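Local coordinates for protein anaerobically-induced outer membrane porin OprE (PDB 4FRX) that probably acts as an outer-membrane porin of the OprD family, letting small solutes cross the outer membrane of Pseudomonas aeruginosa, at residues V355-G367 with E379-P391. Residues are numbered along the deposited sequence; the frame is centred on the assembly and turned at random.
Sequences VPGLTFNTIYLSG and EWERDISLAYVIP. With C8E ((hydroxyethyloxy)tri(ethyloxy)octane), chain E.
D383 O takes two donors from the neighbouring strand. T362 OG1 gives the shorter bond, 2.7 Å to D383 O, and I363 N the longer, 3.1 Å to D383 O. Both donors are tilted from the carbonyl plane. The T362 hydroxyl lies anti to its own nitrogen (chi1 -173°), which turns it across the strand gap to that carbonyl and sets OG1 3.4 Å from I384 CG2. Backbone bonds continue on both sides, from G357 to G367, as an antiparallel ladder. A water bridges S385 O, N361 OD1 and T359 OG1 on the face that carries D383.

The other face is mostly apolar and aromatic. The ether end of the detergent's octyl chain lies over one face of the F360 ring, toward its rim, with C8E C8 3.5 Å from F360 CD1. L386 CD1 comes to the ring edge. F360 CZ meets I384 CG2 at 3.9 Å. Y364 reaches over to two residues of 379-391. Y364 CE1 is 3.4 Å from R382 NH2, with ring and guanidinium planes 19° apart. Y364 CE1 also lies 3.7 Å from W380 CE3. The Y364 and W380 rings are near parallel but slid apart and barely overlap. Near the turn, L358 CB packs against Y388 CD1.

The acids E379, E381 and D383 share the opposite face. E379 forms a salt bridge with R336 and a hydrogen bond with S409, E381 binds the backbone of I331 and G332, and D383 that of Q330. One face thus suits lipid or detergent and the other is richer in polar and acidic groups, consistent with a barrel-wall hairpin between membrane and channel interior.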
loop_
_atom_site.group_PDB
_atom_site.type_symbol
_atom_site.label_atom_id
_atom_site.label_comp_id
_atom_site.label_asym_id
_atom_site.label_seq_id
_atom_site.Cartn_x
_atom_site.Cartn_y
_atom_site.Cartn_z
ATOM N N VAL A 355 15.496 -25.683 6.149
ATOM C CA VAL A 355 16.120 -24.374 5.952
ATOM C C VAL A 355 15.194 -23.251 6.424
ATOM O O VAL A 355 14.691 -22.480 5.605
ATOM C CB VAL A 355 16.477 -24.140 4.470
ATOM C CG1 VAL A 355 17.528 -23.030 4.325
ATOM C CG2 VAL A 355 16.981 -25.423 3.841
ATOM N N PRO A 356 14.971 -23.152 7.746
ATOM C CA PRO A 356 14.031 -22.150 8.255
ATOM C C PRO A 356 14.512 -20.745 7.917
ATOM O O PRO A 356 15.714 -20.470 7.958
ATOM C CB PRO A 356 14.051 -22.389 9.766
ATOM C CG PRO A 356 15.391 -22.962 10.032
ATOM C CD PRO A 356 15.700 -23.822 8.838
ATOM N N GLY A 357 13.581 -19.879 7.539
ATOM C CA GLY A 357 13.922 -18.519 7.167
ATOM C C GLY A 357 14.050 -18.289 5.672
ATOM O O GLY A 357 14.110 -17.138 5.238
ATOM N N LEU A 358 14.120 -19.369 4.890
ATOM C CA LEU A 358 14.175 -19.256 3.426
ATOM C C LEU A 358 12.796 -19.504 2.812
ATOM O O LEU A 358 12.155 -20.517 3.094
ATOM C CB LEU A 358 15.222 -20.215 2.814
ATOM C CG LEU A 358 15.382 -20.193 1.281
ATOM C CD1 LEU A 358 16.075 -18.928 0.782
ATOM C CD2 LEU A 358 16.113 -21.426 0.746
ATOM N N THR A 359 12.330 -18.569 1.984
ATOM C CA THR A 359 11.040 -18.728 1.311
ATOM C C THR A 359 11.125 -18.316 -0.162
ATOM O O THR A 359 11.925 -17.461 -0.541
ATOM C CB THR A 359 9.931 -17.876 1.983
ATOM O OG1 THR A 359 10.319 -16.500 1.975
ATOM C CG2 THR A 359 9.672 -18.315 3.423
ATOM N N PHE A 360 10.298 -18.936 -0.991
ATOM C CA PHE A 360 10.170 -18.521 -2.385
ATOM C C PHE A 360 8.715 -18.276 -2.716
ATOM O O PHE A 360 7.849 -19.061 -2.346
ATOM C CB PHE A 360 10.735 -19.577 -3.340
ATOM C CG PHE A 360 10.534 -19.238 -4.787
ATOM C CD1 PHE A 360 11.381 -18.344 -5.422
ATOM C CD2 PHE A 360 9.495 -19.809 -5.514
ATOM C CE1 PHE A 360 11.187 -18.019 -6.761
ATOM C CE2 PHE A 360 9.298 -19.491 -6.851
ATOM C CZ PHE A 360 10.143 -18.601 -7.475
ATOM N N ASN A 361 8.438 -17.192 -3.439
ATOM C CA ASN A 361 7.088 -16.961 -3.928
ATOM C C ASN A 361 7.079 -16.489 -5.377
ATOM O O ASN A 361 8.001 -15.797 -5.822
ATOM C CB ASN A 361 6.360 -15.951 -3.039
ATOM C CG ASN A 361 6.121 -16.483 -1.646
ATOM O OD1 ASN A 361 6.941 -16.295 -0.743
ATOM N ND2 ASN A 361 5.000 -17.162 -1.463
ATOM N N THR A 362 6.049 -16.876 -6.116
ATOM C CA THR A 362 5.883 -16.340 -7.459
ATOM C C THR A 362 4.412 -16.140 -7.800
ATOM O O THR A 362 3.540 -16.815 -7.271
ATOM C CB THR A 362 6.571 -17.207 -8.515
ATOM O OG1 THR A 362 6.520 -16.541 -9.784
ATOM C CG2 THR A 362 5.893 -18.583 -8.619
ATOM N N ILE A 363 4.142 -15.187 -8.684
ATOM C CA ILE A 363 2.775 -14.931 -9.094
ATOM C C ILE A 363 2.808 -14.544 -10.560
ATOM O O ILE A 363 3.732 -13.865 -11.032
ATOM C CB ILE A 363 2.129 -13.813 -8.256
ATOM C CG1 ILE A 363 0.728 -13.467 -8.796
ATOM C CG2 ILE A 363 3.030 -12.571 -8.241
ATOM C CD1 ILE A 363 -0.061 -12.545 -7.892
ATOM N N TYR A 364 1.835 -15.033 -11.299
ATOM C CA TYR A 364 1.711 -14.636 -12.686
ATOM C C TYR A 364 0.335 -14.029 -12.818
ATOM O O TYR A 364 -0.634 -14.601 -12.317
ATOM C CB TYR A 364 1.843 -15.858 -13.596
ATOM C CG TYR A 364 1.618 -15.503 -15.043
ATOM C CD1 TYR A 364 2.647 -14.978 -15.816
ATOM C CD2 TYR A 364 0.364 -15.663 -15.629
ATOM C CE1 TYR A 364 2.438 -14.638 -17.137
ATOM C CE2 TYR A 364 0.147 -15.319 -16.943
ATOM C CZ TYR A 364 1.181 -14.810 -17.692
ATOM O OH TYR A 364 0.956 -14.474 -19.006
ATOM N N LEU A 365 0.238 -12.873 -13.479
ATOM C CA LEU A 365 -1.056 -12.224 -13.694
ATOM C C LEU A 365 -1.269 -11.883 -15.168
ATOM O O LEU A 365 -0.337 -11.489 -15.869
ATOM C CB LEU A 365 -1.189 -10.938 -12.861
ATOM C CG LEU A 365 -0.867 -10.970 -11.372
ATOM C CD1 LEU A 365 0.620 -10.666 -11.174
ATOM C CD2 LEU A 365 -1.727 -9.987 -10.591
ATOM N N SER A 366 -2.504 -12.014 -15.628
ATOM C CA SER A 366 -2.816 -11.740 -17.024
ATOM C C SER A 366 -4.111 -10.943 -17.083
ATOM O O SER A 366 -5.157 -11.430 -16.641
ATOM C CB SER A 366 -2.955 -13.055 -17.794
ATOM O OG SER A 366 -3.195 -12.816 -19.167
ATOM N N GLY A 367 -4.020 -9.715 -17.588
ATOM C CA GLY A 367 -5.150 -8.801 -17.657
ATOM C C GLY A 367 -5.624 -8.596 -19.086
ATOM O O GLY A 367 -4.827 -8.509 -20.006
ATOM N N GLU A 379 -2.269 -7.179 -20.860
ATOM C CA GLU A 379 -0.971 -7.026 -20.216
ATOM C C GLU A 379 -0.758 -8.206 -19.268
ATOM O O GLU A 379 -1.718 -8.860 -18.850
ATOM C CB GLU A 379 -0.878 -5.701 -19.445
ATOM C CG GLU A 379 -1.870 -5.575 -18.288
ATOM C CD GLU A 379 -1.944 -4.171 -17.714
ATOM O OE1 GLU A 379 -2.667 -3.973 -16.717
ATOM O OE2 GLU A 379 -1.305 -3.249 -18.269
ATOM N N TRP A 380 0.493 -8.476 -18.933
ATOM C CA TRP A 380 0.784 -9.555 -18.006
ATOM C C TRP A 380 2.015 -9.239 -17.192
ATOM O O TRP A 380 2.845 -8.440 -17.605
ATOM C CB TRP A 380 0.936 -10.900 -18.733
ATOM C CG TRP A 380 2.075 -10.995 -19.720
ATOM C CD1 TRP A 380 2.001 -10.836 -21.076
ATOM C CD2 TRP A 380 3.444 -11.310 -19.428
ATOM N NE1 TRP A 380 3.238 -11.020 -21.641
ATOM C CE2 TRP A 380 4.142 -11.310 -20.652
ATOM C CE3 TRP A 380 4.151 -11.571 -18.247
ATOM C CZ2 TRP A 380 5.509 -11.579 -20.733
ATOM C CZ3 TRP A 380 5.511 -11.832 -18.329
ATOM C CH2 TRP A 380 6.172 -11.830 -19.563
ATOM N N GLU A 381 2.099 -9.843 -16.010
ATOM C CA GLU A 381 3.259 -9.668 -15.153
ATOM C C GLU A 381 3.626 -10.985 -14.468
ATOM O O GLU A 381 2.754 -11.762 -14.073
ATOM C CB GLU A 381 3.020 -8.556 -14.103
ATOM C CG GLU A 381 4.231 -8.341 -13.146
ATOM C CD GLU A 381 4.201 -7.013 -12.378
ATOM O OE1 GLU A 381 3.539 -6.052 -12.818
ATOM O OE2 GLU A 381 4.855 -6.925 -11.320
ATOM N N ARG A 382 4.920 -11.243 -14.346
ATOM C CA ARG A 382 5.388 -12.368 -13.548
ATOM C C ARG A 382 6.358 -11.833 -12.506
ATOM O O ARG A 382 7.358 -11.186 -12.860
ATOM C CB ARG A 382 6.093 -13.412 -14.440
ATOM C CG ARG A 382 6.675 -14.610 -13.676
ATOM C CD ARG A 382 7.241 -15.671 -14.645
ATOM N NE ARG A 382 6.272 -16.081 -15.652
ATOM C CZ ARG A 382 6.382 -15.675 -16.917
ATOM N NH1 ARG A 382 7.402 -14.879 -17.260
ATOM N NH2 ARG A 382 5.508 -16.033 -17.851
ATOM N N ASP A 383 6.053 -12.077 -11.232
ATOM C CA ASP A 383 6.927 -11.660 -10.136
ATOM C C ASP A 383 7.495 -12.882 -9.442
ATOM O O ASP A 383 6.851 -13.917 -9.389
ATOM C CB ASP A 383 6.169 -10.877 -9.053
ATOM C CG ASP A 383 5.680 -9.533 -9.517
ATOM O OD1 ASP A 383 5.988 -9.147 -10.652
ATOM O OD2 ASP A 383 4.980 -8.860 -8.729
ATOM N N ILE A 384 8.696 -12.739 -8.899
ATOM C CA ILE A 384 9.231 -13.707 -7.949
ATOM C C ILE A 384 9.805 -12.950 -6.763
ATOM O O ILE A 384 10.265 -11.804 -6.888
ATOM C CB ILE A 384 10.322 -14.623 -8.570
ATOM C CG1 ILE A 384 11.524 -13.806 -9.049
ATOM C CG2 ILE A 384 9.753 -15.453 -9.724
ATOM C CD1 ILE A 384 12.656 -13.724 -8.040
ATOM N N SER A 385 9.773 -13.589 -5.608
ATOM C CA SER A 385 10.428 -13.052 -4.441
ATOM C C SER A 385 11.108 -14.210 -3.752
ATOM O O SER A 385 10.468 -15.198 -3.402
ATOM C CB SER A 385 9.419 -12.374 -3.510
ATOM O OG SER A 385 10.083 -11.758 -2.409
ATOM N N LEU A 386 12.424 -14.096 -3.610
ATOM C CA LEU A 386 13.226 -15.052 -2.865
ATOM C C LEU A 386 13.767 -14.312 -1.650
ATOM O O LEU A 386 14.396 -13.268 -1.792
ATOM C CB LEU A 386 14.389 -15.536 -3.735
ATOM C CG LEU A 386 15.364 -16.533 -3.105
ATOM C CD1 LEU A 386 14.661 -17.852 -2.799
ATOM C CD2 LEU A 386 16.552 -16.759 -4.030
ATOM N N ALA A 387 13.504 -14.831 -0.460
ATOM C CA ALA A 387 13.948 -14.169 0.763
ATOM C C ALA A 387 14.565 -15.149 1.743
ATOM O O ALA A 387 14.079 -16.260 1.912
ATOM C CB ALA A 387 12.790 -13.438 1.425
ATOM N N TYR A 388 15.648 -14.719 2.384
ATOM C CA TYR A 388 16.237 -15.467 3.488
ATOM C C TYR A 388 16.416 -14.577 4.709
ATOM O O TYR A 388 17.114 -13.547 4.663
ATOM C CB TYR A 388 17.592 -16.056 3.093
ATOM C CG TYR A 388 18.175 -16.952 4.165
ATOM C CD1 TYR A 388 17.455 -18.035 4.650
ATOM C CD2 TYR A 388 19.440 -16.714 4.692
ATOM C CE1 TYR A 388 17.975 -18.865 5.629
ATOM C CE2 TYR A 388 19.972 -17.544 5.675
ATOM C CZ TYR A 388 19.235 -18.614 6.137
ATOM O OH TYR A 388 19.750 -19.443 7.110
ATOM N N VAL A 389 15.774 -14.970 5.798
ATOM C CA VAL A 389 15.990 -14.314 7.079
ATOM C C VAL A 389 16.748 -15.265 8.006
ATOM O O VAL A 389 16.271 -16.368 8.301
ATOM C CB VAL A 389 14.666 -13.884 7.721
ATOM C CG1 VAL A 389 14.902 -13.336 9.140
ATOM C CG2 VAL A 389 13.977 -12.853 6.854
ATOM N N ILE A 390 17.936 -14.842 8.440
ATOM C CA ILE A 390 18.770 -15.660 9.324
ATOM C C ILE A 390 18.023 -15.931 10.626
ATOM O O ILE A 390 17.699 -15.005 11.364
ATOM C CB ILE A 390 20.145 -15.005 9.590
ATOM C CG1 ILE A 390 20.886 -14.794 8.274
ATOM C CG2 ILE A 390 21.000 -15.861 10.534
ATOM C CD1 ILE A 390 22.225 -14.106 8.426
ATOM N N PRO A 391 17.735 -17.214 10.894
ATOM C CA PRO A 391 16.868 -17.675 11.982
ATOM C C PRO A 391 17.506 -17.647 13.372
ATOM O O PRO A 391 16.785 -17.507 14.358
ATOM C CB PRO A 391 16.547 -19.116 11.573
ATOM C CG PRO A 391 17.712 -19.545 10.791
ATOM C CD PRO A 391 18.198 -18.332 10.054
HETATM C C1 C8E E . 10.245 -28.698 -3.986
HETATM C C2 C8E E . 9.864 -27.282 -3.570
HETATM C C3 C8E E . 10.907 -26.271 -4.042
HETATM C C4 C8E E . 10.236 -24.995 -4.536
HETATM C C5 C8E E . 10.952 -24.436 -5.755
HETATM C C6 C8E E . 11.780 -23.219 -5.358
HETATM C C7 C8E E . 12.722 -22.781 -6.475
HETATM C C8 C8E E . 13.106 -21.324 -6.284
HETATM O O9 C8E E . 14.482 -21.145 -6.520
HETATM C C10 C8E E . 14.731 -20.532 -7.761
HETATM C C11 C8E E . 15.923 -19.592 -7.621
HETATM O O HOH W 1 9.595 -15.231 -0.566
#